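Local coordinates for protein glycoside Hydrolase (Bacteroides plebeius, PDB 5T3B) that probably hydrolyses glycosidic bonds in polysaccharides, as a member of glycoside hydrolase family 50, a family known for beta-agarases acting on agar galactans, at residues I309-Y314 / S345-A350; D252-F257 / V387-T392; L247-D252 / S316-A321; R110-D115 / N474-F479. One frame throughout, in Å; residues are numbered along the deposited sequence.

Contact 1: I309-Y314 / S345-A350; sequences ICAEKY and SYIIKA. With EDO (1,2-ethanediol), chain L.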
# COMPACT_ATOMS: atom_id res chain seq x y z
N ILE A 309 -21.12 -3.03 -4.75
CA ILE A 309 -21.57 -2.73 -6.11
C ILE A 309 -20.85 -1.52 -6.65
O ILE A 309 -20.37 -1.51 -7.80
CB ILE A 309 -23.12 -2.53 -6.18
CG1 ILE A 309 -23.79 -3.89 -5.93
CG2 ILE A 309 -23.50 -1.88 -7.48
CD1 ILE A 309 -25.22 -3.76 -5.63
N CYS A 310 -20.69 -0.51 -5.81
CA CYS A 310 -19.92 0.66 -6.20
C CYS A 310 -18.48 0.30 -6.57
O CYS A 310 -17.92 0.72 -7.57
CB CYS A 310 -19.91 1.70 -5.05
SG CYS A 310 -21.47 2.44 -4.66
N ALA A 311 -17.88 -0.55 -5.72
CA ALA A 311 -16.54 -1.01 -5.95
C ALA A 311 -16.43 -1.81 -7.21
O ALA A 311 -15.44 -1.69 -7.96
CB ALA A 311 -16.01 -1.77 -4.74
N GLU A 312 -17.42 -2.68 -7.45
CA GLU A 312 -17.44 -3.46 -8.69
C GLU A 312 -17.44 -2.55 -9.93
O GLU A 312 -16.63 -2.76 -10.85
CB GLU A 312 -18.67 -4.39 -8.70
CG GLU A 312 -19.02 -4.94 -10.05
CD GLU A 312 -18.35 -6.25 -10.36
OE1 GLU A 312 -18.32 -6.56 -11.59
OE2 GLU A 312 -17.89 -6.93 -9.39
N LYS A 313 -18.28 -1.52 -9.93
CA LYS A 313 -18.35 -0.63 -11.08
C LYS A 313 -17.05 0.18 -11.24
O LYS A 313 -16.62 0.48 -12.35
CB LYS A 313 -19.57 0.29 -10.99
CG LYS A 313 -20.88 -0.44 -11.15
CD LYS A 313 -21.99 0.57 -11.31
CE LYS A 313 -22.02 1.13 -12.71
NZ LYS A 313 -22.26 0.16 -13.86
N TYR A 314 -16.44 0.54 -10.10
CA TYR A 314 -15.19 1.28 -10.09
C TYR A 314 -14.04 0.43 -10.67
O TYR A 314 -13.42 0.79 -11.66
CB TYR A 314 -14.94 1.76 -8.67
CG TYR A 314 -13.66 2.52 -8.54
CD1 TYR A 314 -13.59 3.86 -8.91
CD2 TYR A 314 -12.49 1.89 -8.12
CE1 TYR A 314 -12.41 4.57 -8.83
CE2 TYR A 314 -11.31 2.62 -8.03
CZ TYR A 314 -11.26 3.92 -8.44
OH TYR A 314 -10.09 4.61 -8.34
N SER A 345 -16.18 -7.33 3.07
CA SER A 345 -15.95 -8.45 2.22
C SER A 345 -16.46 -8.23 0.81
O SER A 345 -15.93 -8.81 -0.11
CB SER A 345 -16.56 -9.72 2.79
OG SER A 345 -17.95 -9.60 2.97
N TYR A 346 -17.55 -7.44 0.65
CA TYR A 346 -18.05 -7.21 -0.68
C TYR A 346 -17.11 -6.38 -1.54
O TYR A 346 -17.02 -6.55 -2.76
CB TYR A 346 -19.43 -6.54 -0.68
CG TYR A 346 -20.52 -7.38 -0.08
CD1 TYR A 346 -21.21 -8.29 -0.87
CD2 TYR A 346 -20.89 -7.25 1.23
CE1 TYR A 346 -22.24 -9.04 -0.33
CE2 TYR A 346 -21.94 -7.97 1.77
CZ TYR A 346 -22.59 -8.88 0.99
OH TYR A 346 -23.60 -9.61 1.53
N ILE A 347 -16.41 -5.44 -0.90
CA ILE A 347 -15.44 -4.60 -1.61
C ILE A 347 -14.20 -5.45 -1.95
O ILE A 347 -13.67 -5.38 -3.05
CB ILE A 347 -15.07 -3.38 -0.80
CG1 ILE A 347 -16.25 -2.44 -0.69
CG2 ILE A 347 -13.86 -2.64 -1.38
CD1 ILE A 347 -16.03 -1.25 0.16
N ILE A 348 -13.75 -6.24 -0.99
CA ILE A 348 -12.61 -7.13 -1.23
C ILE A 348 -12.93 -8.11 -2.37
O ILE A 348 -12.06 -8.39 -3.19
CB ILE A 348 -12.13 -7.84 0.02
CG1 ILE A 348 -11.71 -6.83 1.10
CG2 ILE A 348 -10.96 -8.78 -0.24
CD1 ILE A 348 -10.48 -5.99 0.81
N LYS A 349 -14.17 -8.65 -2.41
CA LYS A 349 -14.57 -9.51 -3.51
C LYS A 349 -14.46 -8.81 -4.83
O LYS A 349 -13.89 -9.35 -5.82
CB LYS A 349 -15.96 -10.03 -3.29
CG LYS A 349 -16.38 -10.98 -4.41
CD LYS A 349 -17.70 -11.65 -4.02
CE LYS A 349 -18.09 -12.65 -5.10
NZ LYS A 349 -19.23 -12.11 -5.87
N ALA A 350 -14.99 -7.59 -4.90
CA ALA A 350 -14.86 -6.82 -6.14
C ALA A 350 -13.41 -6.57 -6.55
O ALA A 350 -13.01 -6.72 -7.69
CB ALA A 350 -15.63 -5.53 -6.00
C1 EDO L . -19.83 -7.59 4.68
O1 EDO L . -19.96 -8.98 4.98
C2 EDO L . -18.99 -7.07 5.79
O2 EDO L . -17.64 -7.48 5.64
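The Tyr346 ring meets a bound ethanediol, carbon C1 approaching CD2 and CE2 obliquely, while the side chains of Ala311, Ile347 and Ala350 bring the two helices together beside it. The helices run nearly parallel, 16° apart, and the axes of these two short segments approach to 8.2 Å, a spacing that the two alanines make possible. Ala311 CB comes within 4.0 Å of Ala350 CB and rests between residues one turn apart on the other helix. With CG1 of Ile347 beside the backbone N (chi1 -68°), CG2 stands anti to that N, and both branches come equally close, 4.1 Å, to Ala311 CB. One turn on from Ile347, Ala350 CB presses against the backbone of helix 309-314, 3.7 Å from Glu312 N. Glu312 adds its CB to this apolar seam and sends its carboxylate beyond it to Tyr354 and Lys353. The diol, probably from the crystallisation liquor, sits at the N-terminal end of helix 345-350, where its O2 accepts the N-H of Ser345 at 3.0 Å in a nearly straight bond, 172°, and its O1 pairs with Ser345 OG at 2.9 Å. This seam joins helix 300-324 to helix 345-354; Ile348 faces the other way, onto Trp376 and Gln379 of helix 370-379, and Ile347 also packs on Phe257.

Contact 2: D252-F257 / V387-T392; sequences DNEIDF and VTEFYT. With EDO (1,2-ethanediol), chain D; EDO (1,2-ethanediol), chain G.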
# COMPACT_ATOMS: atom_id res chain seq x y z
N ASP A 252 -6.58 5.70 -7.19
CA ASP A 252 -7.13 6.58 -6.19
C ASP A 252 -6.48 6.19 -4.89
O ASP A 252 -5.65 5.28 -4.82
CB ASP A 252 -8.66 6.51 -6.16
CG ASP A 252 -9.35 7.51 -7.05
OD1 ASP A 252 -9.11 8.71 -6.92
OD2 ASP A 252 -10.22 7.14 -7.91
N ASN A 253 -6.87 6.92 -3.83
CA ASN A 253 -6.32 6.69 -2.52
C ASN A 253 -7.40 6.88 -1.46
O ASN A 253 -8.00 7.96 -1.39
CB ASN A 253 -5.21 7.67 -2.22
CG ASN A 253 -4.54 7.47 -0.86
OD1 ASN A 253 -4.09 6.38 -0.50
ND2 ASN A 253 -4.49 8.55 -0.11
N GLU A 254 -7.69 5.83 -0.67
CA GLU A 254 -8.64 6.01 0.44
C GLU A 254 -9.98 6.57 0.02
O GLU A 254 -10.51 7.51 0.62
CB GLU A 254 -8.00 6.82 1.56
CG GLU A 254 -6.69 6.27 2.08
CD GLU A 254 -6.28 6.77 3.43
OE1 GLU A 254 -6.72 7.89 3.82
OE2 GLU A 254 -5.45 6.05 4.05
N ILE A 255 -10.60 5.92 -0.96
CA ILE A 255 -11.95 6.28 -1.32
C ILE A 255 -12.89 5.98 -0.14
O ILE A 255 -12.83 4.92 0.45
CB ILE A 255 -12.40 5.44 -2.54
CG1 ILE A 255 -11.54 5.74 -3.78
CG2 ILE A 255 -13.86 5.67 -2.86
CD1 ILE A 255 -11.75 4.76 -4.92
N ASP A 256 -13.79 6.93 0.12
CA ASP A 256 -14.80 6.68 1.15
C ASP A 256 -15.88 5.78 0.56
O ASP A 256 -16.58 6.11 -0.35
CB ASP A 256 -15.35 8.02 1.58
CG ASP A 256 -16.44 7.97 2.56
OD1 ASP A 256 -17.03 6.91 2.85
OD2 ASP A 256 -16.71 9.08 3.16
N PHE A 257 -15.96 4.60 1.10
CA PHE A 257 -17.03 3.63 0.75
C PHE A 257 -17.86 3.32 1.93
O PHE A 257 -18.49 2.26 1.97
CB PHE A 257 -16.50 2.27 0.29
CG PHE A 257 -15.78 2.22 -1.01
CD1 PHE A 257 -16.51 1.88 -2.19
CD2 PHE A 257 -14.42 2.17 -1.09
CE1 PHE A 257 -15.80 1.72 -3.36
CE2 PHE A 257 -13.75 2.01 -2.29
CZ PHE A 257 -14.46 1.78 -3.42
N VAL A 387 0.39 -4.00 1.27
CA VAL A 387 0.19 -2.92 2.24
C VAL A 387 0.88 -1.71 1.67
O VAL A 387 2.11 -1.65 1.57
CB VAL A 387 0.67 -3.31 3.61
CG1 VAL A 387 0.62 -2.07 4.53
CG2 VAL A 387 -0.17 -4.45 4.15
N THR A 388 0.10 -0.71 1.32
CA THR A 388 0.63 0.48 0.66
C THR A 388 1.04 1.58 1.62
O THR A 388 1.72 2.52 1.19
CB THR A 388 -0.35 1.00 -0.40
OG1 THR A 388 -1.71 0.81 0.03
CG2 THR A 388 -0.17 0.25 -1.71
N GLU A 389 0.64 1.49 2.87
CA GLU A 389 1.11 2.45 3.86
C GLU A 389 1.06 1.81 5.24
O GLU A 389 0.07 1.17 5.57
CB GLU A 389 0.23 3.72 3.97
CG GLU A 389 0.09 4.56 2.74
CD GLU A 389 -0.75 5.77 2.88
OE1 GLU A 389 -1.09 6.21 3.99
OE2 GLU A 389 -1.08 6.36 1.79
N PHE A 390 2.10 2.08 6.04
CA PHE A 390 2.15 1.78 7.45
C PHE A 390 3.39 2.54 7.98
O PHE A 390 4.32 2.79 7.22
CB PHE A 390 2.21 0.30 7.76
CG PHE A 390 3.54 -0.34 7.47
CD1 PHE A 390 3.94 -0.56 6.14
CD2 PHE A 390 4.37 -0.78 8.48
CE1 PHE A 390 5.18 -1.11 5.86
CE2 PHE A 390 5.60 -1.36 8.19
CZ PHE A 390 6.02 -1.53 6.88
N TYR A 391 3.36 2.90 9.28
CA TYR A 391 4.50 3.50 9.96
C TYR A 391 4.17 3.70 11.41
O TYR A 391 3.02 3.62 11.82
CB TYR A 391 4.90 4.88 9.35
CG TYR A 391 3.91 5.97 9.49
CD1 TYR A 391 2.76 6.08 8.69
CD2 TYR A 391 4.06 6.97 10.44
CE1 TYR A 391 1.86 7.08 8.85
CE2 TYR A 391 3.13 7.94 10.59
CZ TYR A 391 2.02 8.00 9.83
OH TYR A 391 1.06 9.01 10.02
N THR A 392 5.22 4.06 12.17
CA THR A 392 5.12 4.70 13.47
C THR A 392 5.95 5.95 13.48
O THR A 392 6.82 6.14 12.62
CB THR A 392 5.56 3.78 14.61
OG1 THR A 392 6.93 3.41 14.45
CG2 THR A 392 4.68 2.55 14.69
C1 EDO D . -5.70 6.81 7.57
O1 EDO D . -6.20 5.85 6.66
C2 EDO D . -6.52 8.07 7.60
O2 EDO D . -6.35 8.70 6.30
C1 EDO G . -0.93 9.02 6.96
O1 EDO G . -0.23 9.75 7.81
C2 EDO G . -1.94 8.24 7.75
O2 EDO G . -2.94 9.04 8.44
O HOH W 1 -2.56 8.53 2.07
O HOH W 2 -3.22 7.74 4.55
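Three donors grip Glu254 OE2: an ethanediol, whose O1 lies 2.7 Å from it, water 2 at 2.8 Å, and Asn361 ND2. Water 2 gives its second hydrogen to Glu389 OE1, 2.7 Å from the water, and so links the two carboxylates. Glu254 OE1 takes the other ethanediol hydroxyl, O2, at 2.6 Å, so the diol spans both oxygens of one carboxylate. A second water path runs alongside: Asn253 ND2 donates to water 1 over 2.9 Å, and the water passes a hydrogen to Glu389 OE2 at 2.6 Å. The CG of Asn253 stands anti to its own N (chi1 -178°), which carries the amide toward Glu389, the two flat groups turned 32° apart. Arg336 ties them from outside, NE to Asn253 OD1 and NH1 to Glu389 OE2, while Tyr363 OH bonds Glu389 OE1. Further along segment 387-392, Tyr391 OH hydrogen-bonds a second ethanediol. Glu254 OE2 and Glu389 OE1 stand 4.4 Å apart, and the carboxyl carbons, CD of Glu254 and CD of Glu389, are 5.6 Å apart. That spacing, with an Asn-Glu pair facing a glutamate on strand 385-394, is consistent with the acid/base and nucleophile of a retaining clan GH-A hydrolase; the waters and the diol on Glu254 may mark where substrate groups bind.

Contact 3: L247-D252 / S316-A321; sequences LGFFSD and SAIKNA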
# COMPACT_ATOMS: atom_id res chain seq x y z
N LEU A 247 6.12 -0.77 -11.74
CA LEU A 247 5.53 -1.89 -11.02
C LEU A 247 4.05 -2.02 -11.36
O LEU A 247 3.52 -3.10 -11.55
CB LEU A 247 5.76 -1.73 -9.52
CG LEU A 247 5.26 -2.74 -8.57
CD1 LEU A 247 5.91 -4.09 -8.87
CD2 LEU A 247 5.57 -2.32 -7.16
N GLY A 248 3.34 -0.90 -11.39
CA GLY A 248 1.92 -0.81 -11.65
C GLY A 248 1.44 0.54 -11.24
O GLY A 248 2.22 1.45 -11.01
N PHE A 249 0.10 0.71 -11.14
CA PHE A 249 -0.44 2.03 -10.73
C PHE A 249 -1.60 1.88 -9.78
O PHE A 249 -2.31 0.87 -9.75
CB PHE A 249 -0.88 2.86 -11.94
CG PHE A 249 -2.16 2.36 -12.62
CD1 PHE A 249 -2.12 1.27 -13.49
CD2 PHE A 249 -3.35 2.99 -12.40
CE1 PHE A 249 -3.25 0.81 -14.10
CE2 PHE A 249 -4.47 2.54 -13.02
CZ PHE A 249 -4.44 1.42 -13.85
N PHE A 250 -1.80 2.94 -9.01
CA PHE A 250 -2.96 3.07 -8.14
C PHE A 250 -3.90 4.08 -8.78
O PHE A 250 -3.46 5.12 -9.28
CB PHE A 250 -2.58 3.58 -6.75
CG PHE A 250 -1.44 2.81 -6.16
CD1 PHE A 250 -1.63 1.55 -5.61
CD2 PHE A 250 -0.15 3.33 -6.20
CE1 PHE A 250 -0.57 0.84 -5.14
CE2 PHE A 250 0.93 2.61 -5.75
CZ PHE A 250 0.72 1.39 -5.21
N SER A 251 -5.21 3.83 -8.74
CA SER A 251 -6.17 4.72 -9.42
C SER A 251 -6.74 5.85 -8.51
O SER A 251 -7.41 6.74 -9.00
CB SER A 251 -7.31 3.91 -10.00
OG SER A 251 -7.96 3.18 -9.01
N ASP A 252 -6.58 5.70 -7.19
CA ASP A 252 -7.13 6.58 -6.19
C ASP A 252 -6.48 6.19 -4.89
O ASP A 252 -5.65 5.28 -4.82
CB ASP A 252 -8.66 6.51 -6.16
CG ASP A 252 -9.35 7.51 -7.05
OD1 ASP A 252 -9.11 8.71 -6.92
OD2 ASP A 252 -10.22 7.14 -7.91
N SER A 316 -13.94 -2.56 -12.09
CA SER A 316 -14.08 -3.18 -13.36
C SER A 316 -13.87 -2.20 -14.50
O SER A 316 -13.24 -2.54 -15.52
CB SER A 316 -15.43 -3.88 -13.45
OG SER A 316 -16.51 -2.92 -13.49
N ALA A 317 -14.33 -0.96 -14.35
CA ALA A 317 -14.09 0.03 -15.38
C ALA A 317 -12.59 0.24 -15.62
O ALA A 317 -12.15 0.41 -16.74
CB ALA A 317 -14.72 1.37 -15.01
N ILE A 318 -11.83 0.29 -14.53
CA ILE A 318 -10.42 0.58 -14.64
C ILE A 318 -9.65 -0.63 -15.23
O ILE A 318 -8.83 -0.50 -16.11
CB ILE A 318 -9.89 1.09 -13.31
CG1 ILE A 318 -10.60 2.44 -13.01
CG2 ILE A 318 -8.37 1.25 -13.39
CD1 ILE A 318 -10.45 2.91 -11.57
N LYS A 319 -9.95 -1.84 -14.71
CA LYS A 319 -9.32 -3.00 -15.26
C LYS A 319 -9.67 -3.17 -16.76
O LYS A 319 -8.78 -3.47 -17.58
CB LYS A 319 -9.67 -4.25 -14.48
CG LYS A 319 -8.98 -5.51 -14.97
CD LYS A 319 -7.44 -5.41 -14.93
CE LYS A 319 -6.79 -6.77 -15.15
NZ LYS A 319 -6.67 -7.48 -13.88
N ASN A 320 -10.93 -2.98 -17.10
CA ASN A 320 -11.34 -3.08 -18.53
C ASN A 320 -10.65 -2.02 -19.38
O ASN A 320 -10.32 -2.23 -20.51
CB ASN A 320 -12.85 -3.07 -18.64
CG ASN A 320 -13.44 -4.35 -18.08
OD1 ASN A 320 -12.82 -5.40 -18.19
ND2 ASN A 320 -14.64 -4.32 -17.54
N ALA A 321 -10.43 -0.84 -18.80
CA ALA A 321 -9.68 0.20 -19.48
C ALA A 321 -8.23 -0.21 -19.75
O ALA A 321 -7.72 0.05 -20.82
CB ALA A 321 -9.68 1.48 -18.70
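Ile318 puts its CG2 at the rim of the Phe249 ring, near the ring plane, 4.0 Å from CZ. Its other branch points at Ser251, where CD1 lies 3.6 Å from OG and 3.7 Å from CB. The two contacts follow from the shape of the isoleucine: CG2 is opposite the backbone N, CG1 lies beside that N (chi1 -65°), and the extended chi2 of 165° carries CD1 out to the serine. Although CD1 brushes Ser251 OG, the hydroxyl is served by others, Tyr332 OH and Tyr314 OH, so a buried polar atom sits in apolar surroundings with its needs met. Cutting Ile318 back to an alanine is likely to open a gap at the Phe249 edge, where CG2 had been, and another beside Ser251 CB and OG, where CD1 had been. Phe249 is held by more than this: Phe237 meets it edge-to-face and Tyr332 lies against it with planes about 25° apart. Segment 247-252 bonds through its backbone to Leu331 and Leu333 from Phe249 and to Pro191 and Phe193 from Phe250. Against it lies helix 300-324, whose Ile318 also touches Cys228 of helix 224-232 and Phe195 of helix 195-203.

Contact 4: R110-D115 / N474-F479; sequences RSWIVD and NLIDYF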
# COMPACT_ATOMS: atom_id res chain seq x y z
N ARG A 110 1.38 -19.45 -2.08
CA ARG A 110 1.91 -18.08 -1.89
C ARG A 110 1.95 -17.32 -3.17
O ARG A 110 2.50 -17.81 -4.15
CB ARG A 110 3.22 -18.11 -1.23
CG ARG A 110 3.78 -16.66 -1.04
CD ARG A 110 4.98 -16.62 -0.21
NE ARG A 110 4.70 -16.93 1.14
CZ ARG A 110 4.57 -16.03 2.10
NH1 ARG A 110 4.47 -14.72 1.83
NH2 ARG A 110 4.43 -16.41 3.35
N SER A 111 1.43 -16.11 -3.12
CA SER A 111 1.49 -15.22 -4.25
C SER A 111 2.84 -14.45 -4.30
O SER A 111 3.39 -14.11 -3.28
CB SER A 111 0.34 -14.20 -4.21
OG SER A 111 -0.92 -14.77 -4.35
N TRP A 112 3.26 -14.13 -5.52
CA TRP A 112 4.43 -13.30 -5.74
C TRP A 112 4.20 -12.34 -6.85
O TRP A 112 3.61 -12.68 -7.89
CB TRP A 112 5.61 -14.17 -6.19
CG TRP A 112 6.16 -15.12 -5.20
CD1 TRP A 112 5.85 -16.44 -5.16
CD2 TRP A 112 7.04 -14.88 -4.10
NE1 TRP A 112 6.47 -17.01 -4.14
CE2 TRP A 112 7.24 -16.10 -3.48
CE3 TRP A 112 7.69 -13.77 -3.61
CZ2 TRP A 112 8.07 -16.27 -2.38
CZ3 TRP A 112 8.55 -13.95 -2.51
CH2 TRP A 112 8.70 -15.19 -1.92
N ILE A 113 4.69 -11.11 -6.68
CA ILE A 113 5.03 -10.33 -7.86
C ILE A 113 6.29 -10.95 -8.49
O ILE A 113 7.21 -11.29 -7.78
CB ILE A 113 5.29 -8.86 -7.50
CG1 ILE A 113 4.03 -8.25 -6.95
CG2 ILE A 113 5.91 -8.08 -8.67
CD1 ILE A 113 2.98 -8.13 -7.89
N VAL A 114 6.26 -11.05 -9.83
CA VAL A 114 7.40 -11.60 -10.60
C VAL A 114 7.88 -10.45 -11.48
O VAL A 114 7.09 -9.73 -12.09
CB VAL A 114 6.90 -12.82 -11.43
CG1 VAL A 114 7.82 -13.24 -12.55
CG2 VAL A 114 6.61 -13.94 -10.37
N ASP A 115 9.21 -10.31 -11.53
CA ASP A 115 9.84 -9.27 -12.29
C ASP A 115 9.91 -9.58 -13.78
O ASP A 115 9.51 -10.67 -14.20
CB ASP A 115 11.19 -8.89 -11.65
CG ASP A 115 12.32 -9.85 -11.93
OD1 ASP A 115 12.29 -10.66 -12.86
OD2 ASP A 115 13.32 -9.73 -11.14
N ASN A 474 14.13 -15.66 2.86
CA ASN A 474 14.39 -16.79 3.75
C ASN A 474 13.43 -16.83 4.97
O ASN A 474 13.13 -17.91 5.49
CB ASN A 474 15.83 -16.91 4.10
CG ASN A 474 16.36 -15.81 4.99
OD1 ASN A 474 15.97 -15.71 6.17
ND2 ASN A 474 17.18 -14.96 4.44
N LEU A 475 12.87 -15.68 5.34
CA LEU A 475 11.82 -15.66 6.33
C LEU A 475 10.55 -16.36 5.80
O LEU A 475 9.86 -17.06 6.54
CB LEU A 475 11.53 -14.24 6.78
CG LEU A 475 12.50 -13.74 7.84
CD1 LEU A 475 12.46 -12.21 7.91
CD2 LEU A 475 12.24 -14.38 9.21
N ILE A 476 10.21 -16.05 4.57
CA ILE A 476 9.09 -16.72 3.91
C ILE A 476 9.31 -18.23 3.93
O ILE A 476 8.38 -18.98 4.16
CB ILE A 476 8.82 -16.11 2.53
CG1 ILE A 476 8.15 -14.76 2.74
CG2 ILE A 476 7.99 -17.06 1.66
CD1 ILE A 476 8.16 -13.91 1.49
N ASP A 477 10.51 -18.66 3.60
CA ASP A 477 10.81 -20.10 3.62
C ASP A 477 10.55 -20.66 5.02
O ASP A 477 9.98 -21.75 5.18
CB ASP A 477 12.24 -20.41 3.21
CG ASP A 477 12.49 -20.20 1.75
OD1 ASP A 477 11.57 -20.25 0.93
OD2 ASP A 477 13.68 -19.94 1.43
N TYR A 478 11.02 -19.96 6.05
CA TYR A 478 10.80 -20.36 7.46
C TYR A 478 9.33 -20.44 7.82
O TYR A 478 8.87 -21.42 8.38
CB TYR A 478 11.56 -19.38 8.37
CG TYR A 478 11.14 -19.33 9.80
CD1 TYR A 478 11.61 -20.23 10.72
CD2 TYR A 478 10.29 -18.36 10.27
CE1 TYR A 478 11.24 -20.13 12.05
CE2 TYR A 478 9.94 -18.23 11.58
CZ TYR A 478 10.38 -19.13 12.50
OH TYR A 478 10.02 -19.00 13.82
N PHE A 479 8.56 -19.45 7.40
CA PHE A 479 7.13 -19.46 7.71
C PHE A 479 6.35 -20.55 6.96
O PHE A 479 5.39 -21.10 7.47
CB PHE A 479 6.48 -18.13 7.51
CG PHE A 479 6.85 -17.11 8.59
CD1 PHE A 479 6.61 -17.35 9.92
CD2 PHE A 479 7.39 -15.88 8.25
CE1 PHE A 479 6.88 -16.43 10.89
CE2 PHE A 479 7.70 -14.94 9.22
CZ PHE A 479 7.39 -15.20 10.53
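Segments 110-115 and 474-479 keep their backbones well apart, the nearest CA atoms, those of Arg110 and Ile476, being 9.3 Å from each other, and side chains bridge the interval. Ile476 CG2 lies over one face of the Arg110 guanidinium, off toward its rim, 3.3 Å from NE. The other branch of Ile476 ends in CD1, which reaches Trp112 CH2 at 3.7 Å, meeting the indole obliquely. Extended chi1 and chi2 lay Arg110 CD over a Trp112 face, toward its rim and 3.6 Å above the plane, and the bend at chi3 (-70°) then turns NE and the guanidinium to Ile476. Strand 111-114 pairs antiparallel with 102-105 and 120-126, the latter continuing into parallel pairing with 163-165 and 432-437, and to these strands the C-terminal helix 472-480 is fastened. The charged end of Arg110 has its own mates: NE forms a salt bridge with Asp480 on helix 472-480, and NH2 donates to Leu427 O on helix 412-427. Were Arg110 an alanine, Asp480 would probably lose its counter-charge, Leu427 O that donor, Ile476 CG2 the guanidinium packed against it and the indole the CD. Ile476 also packs on Tyr122 and Leu427.

From the N terminus, strand 111-114 comes first and waits longest for its partner: contact 4 closes with the C-terminal helix, and the other three all nest within its loop. Residues 247-252 and 252-257 follow directly on each other, sharing Asp252, and begin contacts 3 and 2. Helix 300-324 then serves twice, opening contact 1 and, two turns later, closing contact 3, so contact 3 crosses both others. Contact 1 closes at 345-350, inside the loop that contact 2 finishes at strand 385-394. Tyr314 OH links contact 1 to contacts 2 and 3, reaching Asp252 OD2 and Ser251 OG. Contact 1 thus pairs two helices, and contact 3 joins helix 300-324 to the segment leading into the carboxylates of contact 2.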